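Local atomic coordinates of minor fimbrium subunit Mfa5 (Porphyromonas gingivalis ATCC 33277, PDB entry 6TO1), a protein that serves as an accessory subunit of the minor fimbriae, surface pili that mediate biofilm formation and adhesion to host cells and other oral bacteria. Residues A[90-95]-A[519-524]; A[112-117]-A[464-469]. One frame throughout, in Å; residues are numbered along the deposited sequence. Where two conformers were deposited one is given.

Interaction 1: A[90-95]-A[519-524]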
loop_
_atom_site.group_PDB
_atom_site.type_symbol
_atom_site.label_atom_id
_atom_site.label_comp_id
_atom_site.label_asym_id
_atom_site.label_seq_id
_atom_site.Cartn_x
_atom_site.Cartn_y
_atom_site.Cartn_z
ATOM N N VAL A 90 -1.567 -6.641 2.371
ATOM C CA VAL A 90 -0.604 -6.890 3.433
ATOM C C VAL A 90 -0.480 -8.397 3.603
ATOM O O VAL A 90 -1.485 -9.108 3.600
ATOM C CB VAL A 90 -1.055 -6.236 4.764
ATOM C CG1 VAL A 90 -0.091 -6.577 5.898
ATOM C CG2 VAL A 90 -1.184 -4.732 4.599
ATOM N N ALA A 91 0.739 -8.874 3.847
ATOM C CA ALA A 91 0.958 -10.285 4.133
ATOM C C ALA A 91 2.040 -10.389 5.195
ATOM O O ALA A 91 2.893 -9.499 5.324
ATOM C CB ALA A 91 1.368 -11.062 2.877
ATOM N N VAL A 92 1.993 -11.471 5.962
ATOM C CA VAL A 92 2.959 -11.663 7.039
ATOM C C VAL A 92 3.672 -12.987 6.818
ATOM O O VAL A 92 3.122 -13.898 6.211
ATOM C CB VAL A 92 2.305 -11.640 8.428
ATOM C CG1 VAL A 92 1.669 -10.276 8.696
ATOM C CG2 VAL A 92 1.300 -12.793 8.571
ATOM N N ASP A 93 4.903 -13.081 7.311
ATOM C CA ASP A 93 5.678 -14.307 7.227
ATOM C C ASP A 93 6.575 -14.368 8.458
ATOM O O ASP A 93 6.927 -13.350 9.056
ATOM C CB ASP A 93 6.515 -14.364 5.955
ATOM C CG ASP A 93 6.950 -15.782 5.588
ATOM O OD1 ASP A 93 6.425 -16.769 6.146
ATOM O OD2 ASP A 93 7.852 -15.889 4.745
ATOM N N LYS A 94 6.986 -15.580 8.785
ATOM C CA LYS A 94 7.813 -15.814 9.956
ATOM C C LYS A 94 8.600 -17.083 9.690
ATOM O O LYS A 94 8.061 -18.038 9.138
ATOM C CB LYS A 94 6.953 -15.934 11.212
ATOM C CG LYS A 94 7.738 -16.210 12.502
ATOM C CD LYS A 94 6.806 -16.321 13.696
ATOM C CE LYS A 94 7.582 -16.758 14.938
ATOM N NZ LYS A 94 6.656 -17.286 15.968
ATOM N N TYR A 95 9.872 -17.083 10.080
ATOM C CA TYR A 95 10.665 -18.289 9.910
ATOM C C TYR A 95 11.841 -18.270 10.873
ATOM O O TYR A 95 12.314 -17.209 11.298
ATOM C CB TYR A 95 11.160 -18.431 8.468
ATOM C CG TYR A 95 11.620 -17.114 7.873
ATOM C CD1 TYR A 95 12.909 -16.655 8.073
ATOM C CD2 TYR A 95 10.749 -16.326 7.119
ATOM C CE1 TYR A 95 13.331 -15.449 7.546
ATOM C CE2 TYR A 95 11.172 -15.130 6.575
ATOM C CZ TYR A 95 12.466 -14.698 6.790
ATOM O OH TYR A 95 12.908 -13.508 6.256
ATOM N N LEU A 519 -3.851 -10.549 11.122
ATOM C CA LEU A 519 -3.192 -11.582 10.348
ATOM C C LEU A 519 -2.339 -12.404 11.305
ATOM O O LEU A 519 -1.660 -11.855 12.171
ATOM C CB LEU A 519 -2.319 -11.010 9.249
ATOM C CG LEU A 519 -3.013 -10.398 8.019
ATOM C CD1 LEU A 519 -1.957 -9.709 7.196
ATOM C CD2 LEU A 519 -3.714 -11.471 7.238
ATOM N N ILE A 520 -2.390 -13.717 11.159
ATOM C CA ILE A 520 -1.675 -14.628 12.052
ATOM C C ILE A 520 -0.423 -15.112 11.337
ATOM O O ILE A 520 -0.475 -15.530 10.170
ATOM C CB ILE A 520 -2.571 -15.793 12.494
ATOM C CG1 ILE A 520 -3.716 -15.250 13.361
ATOM C CG2 ILE A 520 -1.757 -16.836 13.292
ATOM C CD1 ILE A 520 -4.655 -16.309 13.857
ATOM N N PHE A 521 0.707 -15.034 12.021
ATOM C CA PHE A 521 1.956 -15.476 11.429
ATOM C C PHE A 521 2.059 -17.007 11.397
ATOM O O PHE A 521 1.512 -17.692 12.257
ATOM C CB PHE A 521 3.150 -14.945 12.228
ATOM C CG PHE A 521 3.403 -13.477 12.076
ATOM C CD1 PHE A 521 4.390 -13.020 11.220
ATOM C CD2 PHE A 521 2.666 -12.554 12.795
ATOM C CE1 PHE A 521 4.640 -11.643 11.085
ATOM C CE2 PHE A 521 2.899 -11.197 12.660
ATOM C CZ PHE A 521 3.886 -10.746 11.796
ATOM N N PRO A 522 2.806 -17.539 10.437
ATOM C CA PRO A 522 3.166 -18.961 10.456
ATOM C C PRO A 522 3.986 -19.331 11.684
ATOM O O PRO A 522 4.547 -18.477 12.372
ATOM C CB PRO A 522 4.000 -19.137 9.182
ATOM C CG PRO A 522 3.852 -17.889 8.394
ATOM C CD PRO A 522 3.439 -16.808 9.324
ATOM N N ARG A 523 4.068 -20.637 11.928
ATOM C CA ARG A 523 4.634 -21.186 13.161
ATOM C C ARG A 523 5.874 -22.017 12.861
ATOM O O ARG A 523 5.749 -23.188 12.461
ATOM C CB ARG A 523 3.581 -22.038 13.872
ATOM C CG ARG A 523 2.372 -21.251 14.407
ATOM C CD ARG A 523 2.530 -20.907 15.879
ATOM N NE ARG A 523 2.418 -22.099 16.733
ATOM C CZ ARG A 523 1.266 -22.643 17.111
ATOM N NH1 ARG A 523 0.121 -22.101 16.730
ATOM N NH2 ARG A 523 1.252 -23.731 17.865
ATOM N N PRO A 524 7.078 -21.474 13.059
ATOM C CA PRO A 524 8.288 -22.275 12.863
ATOM C C PRO A 524 8.381 -23.430 13.854
ATOM O O PRO A 524 7.935 -23.342 15.008
ATOM C CB PRO A 524 9.427 -21.265 13.079
ATOM C CG PRO A 524 8.794 -19.898 12.923
ATOM C CD PRO A 524 7.399 -20.089 13.460
HETATM O O HOH W 1 3.945 -17.851 15.003
#

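Interaction 2: A[112-117]-A[464-469]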
loop_
_atom_site.group_PDB
_atom_site.type_symbol
_atom_site.label_atom_id
_atom_site.label_comp_id
_atom_site.label_asym_id
_atom_site.label_seq_id
_atom_site.Cartn_x
_atom_site.Cartn_y
_atom_site.Cartn_z
ATOM N N ASP A 112 17.809 -17.940 14.346
ATOM C CA ASP A 112 17.451 -16.541 14.162
ATOM C C ASP A 112 16.023 -16.492 13.624
ATOM O O ASP A 112 15.745 -17.012 12.543
ATOM C CB ASP A 112 18.420 -15.844 13.217
ATOM C CG ASP A 112 19.758 -15.534 13.873
ATOM O OD1 ASP A 112 19.783 -15.113 15.044
ATOM O OD2 ASP A 112 20.776 -15.722 13.188
ATOM N N VAL A 113 15.126 -15.890 14.385
ATOM C CA VAL A 113 13.705 -15.868 14.058
ATOM C C VAL A 113 13.380 -14.502 13.472
ATOM O O VAL A 113 13.639 -13.475 14.102
ATOM C CB VAL A 113 12.850 -16.155 15.303
ATOM C CG1 VAL A 113 11.367 -15.997 14.987
ATOM C CG2 VAL A 113 13.152 -17.559 15.840
ATOM N N THR A 114 12.795 -14.486 12.289
ATOM C CA THR A 114 12.414 -13.239 11.641
ATOM C C THR A 114 10.899 -13.230 11.503
ATOM O O THR A 114 10.323 -14.239 11.102
ATOM C CB THR A 114 13.045 -13.095 10.263
ATOM O OG1 THR A 114 14.453 -12.868 10.386
ATOM C CG2 THR A 114 12.410 -11.881 9.521
ATOM N N LEU A 115 10.270 -12.112 11.870
ATOM C CA LEU A 115 8.876 -11.819 11.559
ATOM C C LEU A 115 8.871 -10.692 10.539
ATOM O O LEU A 115 9.569 -9.684 10.721
ATOM C CB LEU A 115 8.094 -11.406 12.804
ATOM C CG LEU A 115 7.729 -12.564 13.738
ATOM C CD1 LEU A 115 8.987 -12.871 14.570
ATOM C CD2 LEU A 115 6.548 -12.209 14.587
ATOM N N LYS A 116 8.106 -10.872 9.467
ATOM C CA LYS A 116 8.176 -9.985 8.314
ATOM C C LYS A 116 6.771 -9.601 7.874
ATOM O O LYS A 116 5.877 -10.453 7.790
ATOM C CB LYS A 116 8.906 -10.663 7.172
ATOM C CG LYS A 116 9.046 -9.826 5.907
ATOM C CD LYS A 116 9.522 -10.690 4.735
ATOM C CE LYS A 116 11.003 -10.998 4.791
ATOM N NZ LYS A 116 11.428 -11.904 3.678
ATOM N N ILE A 117 6.599 -8.314 7.605
ATOM C CA ILE A 117 5.362 -7.738 7.103
ATOM C C ILE A 117 5.683 -7.160 5.733
ATOM O O ILE A 117 6.607 -6.349 5.606
ATOM C CB ILE A 117 4.824 -6.639 8.038
ATOM C CG1 ILE A 117 4.625 -7.161 9.455
ATOM C CG2 ILE A 117 3.503 -6.096 7.467
ATOM C CD1 ILE A 117 4.429 -6.005 10.493
ATOM N N GLU A 464 8.784 -3.736 2.993
ATOM C CA GLU A 464 8.786 -4.813 3.974
ATOM C C GLU A 464 9.378 -4.299 5.277
ATOM O O GLU A 464 10.314 -3.493 5.267
ATOM C CB GLU A 464 9.568 -6.046 3.484
ATOM C CG GLU A 464 11.073 -5.891 3.405
ATOM C CD GLU A 464 11.813 -7.229 3.508
ATOM O OE1 GLU A 464 12.775 -7.338 4.312
ATOM O OE2 GLU A 464 11.431 -8.173 2.790
ATOM N N ALA A 465 8.817 -4.767 6.389
ATOM C CA ALA A 465 9.291 -4.459 7.731
ATOM C C ALA A 465 9.635 -5.775 8.431
ATOM O O ALA A 465 8.942 -6.787 8.253
ATOM C CB ALA A 465 8.240 -3.673 8.516
ATOM N N THR A 466 10.733 -5.780 9.182
ATOM C CA THR A 466 11.163 -7.021 9.817
ATOM C C THR A 466 11.724 -6.755 11.202
ATOM O O THR A 466 12.227 -5.668 11.499
ATOM C CB THR A 466 12.252 -7.750 9.006
ATOM O OG1 THR A 466 13.378 -6.868 8.836
ATOM C CG2 THR A 466 11.740 -8.199 7.694
ATOM N N ILE A 467 11.551 -7.747 12.074
ATOM C CA ILE A 467 12.329 -7.867 13.291
ATOM C C ILE A 467 12.978 -9.241 13.238
ATOM O O ILE A 467 12.407 -10.205 12.707
ATOM C CB ILE A 467 11.525 -7.712 14.594
ATOM C CG1 ILE A 467 10.511 -8.829 14.764
ATOM C CG2 ILE A 467 10.861 -6.330 14.662
ATOM C CD1 ILE A 467 9.818 -8.764 16.105
ATOM N N THR A 468 14.188 -9.324 13.796
ATOM C CA THR A 468 14.914 -10.579 13.879
ATOM C C THR A 468 15.573 -10.637 15.254
ATOM O O THR A 468 16.169 -9.653 15.698
ATOM C CB THR A 468 15.978 -10.696 12.792
ATOM O OG1 THR A 468 15.362 -10.645 11.503
ATOM C CG2 THR A 468 16.749 -12.006 12.929
ATOM N N TYR A 469 15.435 -11.784 15.911
ATOM C CA TYR A 469 16.015 -12.054 17.222
ATOM C C TYR A 469 16.505 -13.491 17.248
ATOM O O TYR A 469 15.960 -14.359 16.563
ATOM C CB TYR A 469 14.997 -11.809 18.359
ATOM C CG TYR A 469 13.706 -12.597 18.274
ATOM C CD1 TYR A 469 13.580 -13.831 18.898
ATOM C CD2 TYR A 469 12.592 -12.109 17.573
ATOM C CE1 TYR A 469 12.401 -14.568 18.830
ATOM C CE2 TYR A 469 11.398 -12.857 17.502
ATOM C CZ TYR A 469 11.303 -14.071 18.137
ATOM O OH TYR A 469 10.141 -14.821 18.099
HETATM O O HOH W 2 12.232 -10.272 1.829
#

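Interaction 1: A[90-95]-A[519-524]
V92 lies over one face of the F521 ring, its CB 3.8 Å from the ring centroid and 21° off the normal: a CH-pi contact, displaced toward the ring's rim. F521 gets there with CG anti to its own carbonyl carbon (chi1 -72°), and its CD1 edge meets D93 O at 3.4 Å. The other apolar pairs gather round L519, whose CD1 touches V90 CG1 at 3.9 Å and V92 CG1 at 4.0 Å.

The two segments run nearly the same way, 13° apart. Strand 90-98 belongs to one sheet and strand 517-520 to the other of a beta sandwich, so this is packing between sheets at an edge of the second. An intramolecular isopeptide, K94 NZ to N501 CG, ties the same two sheets together covalently.

K94 is drawn out full length to reach that link, extended all along its chain. On the way it crosses P524 at about a right angle; K94 CE is 3.6 Å from P524 CD, and K94 CD lies 3.4 Å from P522 O.

The polar contact is through water: K94 NZ donates to a molecule at 2.9 Å, which in turn donates to P522 O at 2.8 Å.

Interaction 2: A[112-117]-A[464-469]
V113 and Y469 form a hydrogen-bonded antiparallel pair, and their side chains stand side by side on the buried face of the sheet. Y469 has its CG between the backbone N and the carbonyl carbon (chi1 57°), which turns the ring beneath V113: V113 CB sits 4.1 Å from the Y469 ring centroid, 21° off the normal, a CH-pi contact. V113 CG1 meets Y469 OH at 3.5 Å, and L115 CD1 comes obliquely to Y469 CE2 at 3.8 Å. I117, A465 and I467 continue this closely packed face.

Between the two faces the backbone pairing is regular. Three hydrogen-bonded pairs, V113 with Y469, L115 with I467 and I117 with A465, each exchange both bonds, and the straightest, V113 N to Y469 O and I117 N to A465 O, reach 170° at the hydrogen.

The other face is polar and opens toward K116 and exposed E464. T114 and T468, a non-hydrogen-bonded pair, are its closely held end, their OG1 atoms hydrogen-bonded at 2.6 Å. K116 runs alongside T466, K116 CG to T466 CG2 3.6 Å, then bends at its third torsion toward E464. The salt bridge there, K116 NZ to E464 OE2, is long at 3.8 Å and doubtful in detail, since E464 was modelled in two conformers; K116 NZ also makes a weak hydrogen bond to Y95 OH.

Strand 90-98 flanks 110-119 on its other edge. On the buried face, strands 408-417 and 451-455 of the facing sheet receive the side chains: W454 meets I117, A465 and I467, V413 meets L115 and I117, and Y469 OH is hydrogen-bonded to D415 OD2.

In the fold
Interactions 1 and 2 have centres about 10 Å apart in one beta sandwich. Strands 90-98 and 110-119 are antiparallel neighbours in a sheet, and D93 O to K116 N (2.8 Å) and Y95 O to T114 N (2.9 Å) probably bond them. Interaction 2 extends that sheet to strand 463-473; interaction 1 joins its 90-98 side to the facing sheet. Both reach D415, which touches the side chain of K94 and bonds to Y469 OH; its place near K94 of the K94-N501 isopeptide is consistent with the acidic residue found next to such bonds in other proteins. The chain between strands 110-119 and 463-473 carries the von Willebrand factor A domain, whose magnesium is held by S135, S137 and T207, away from both contacts.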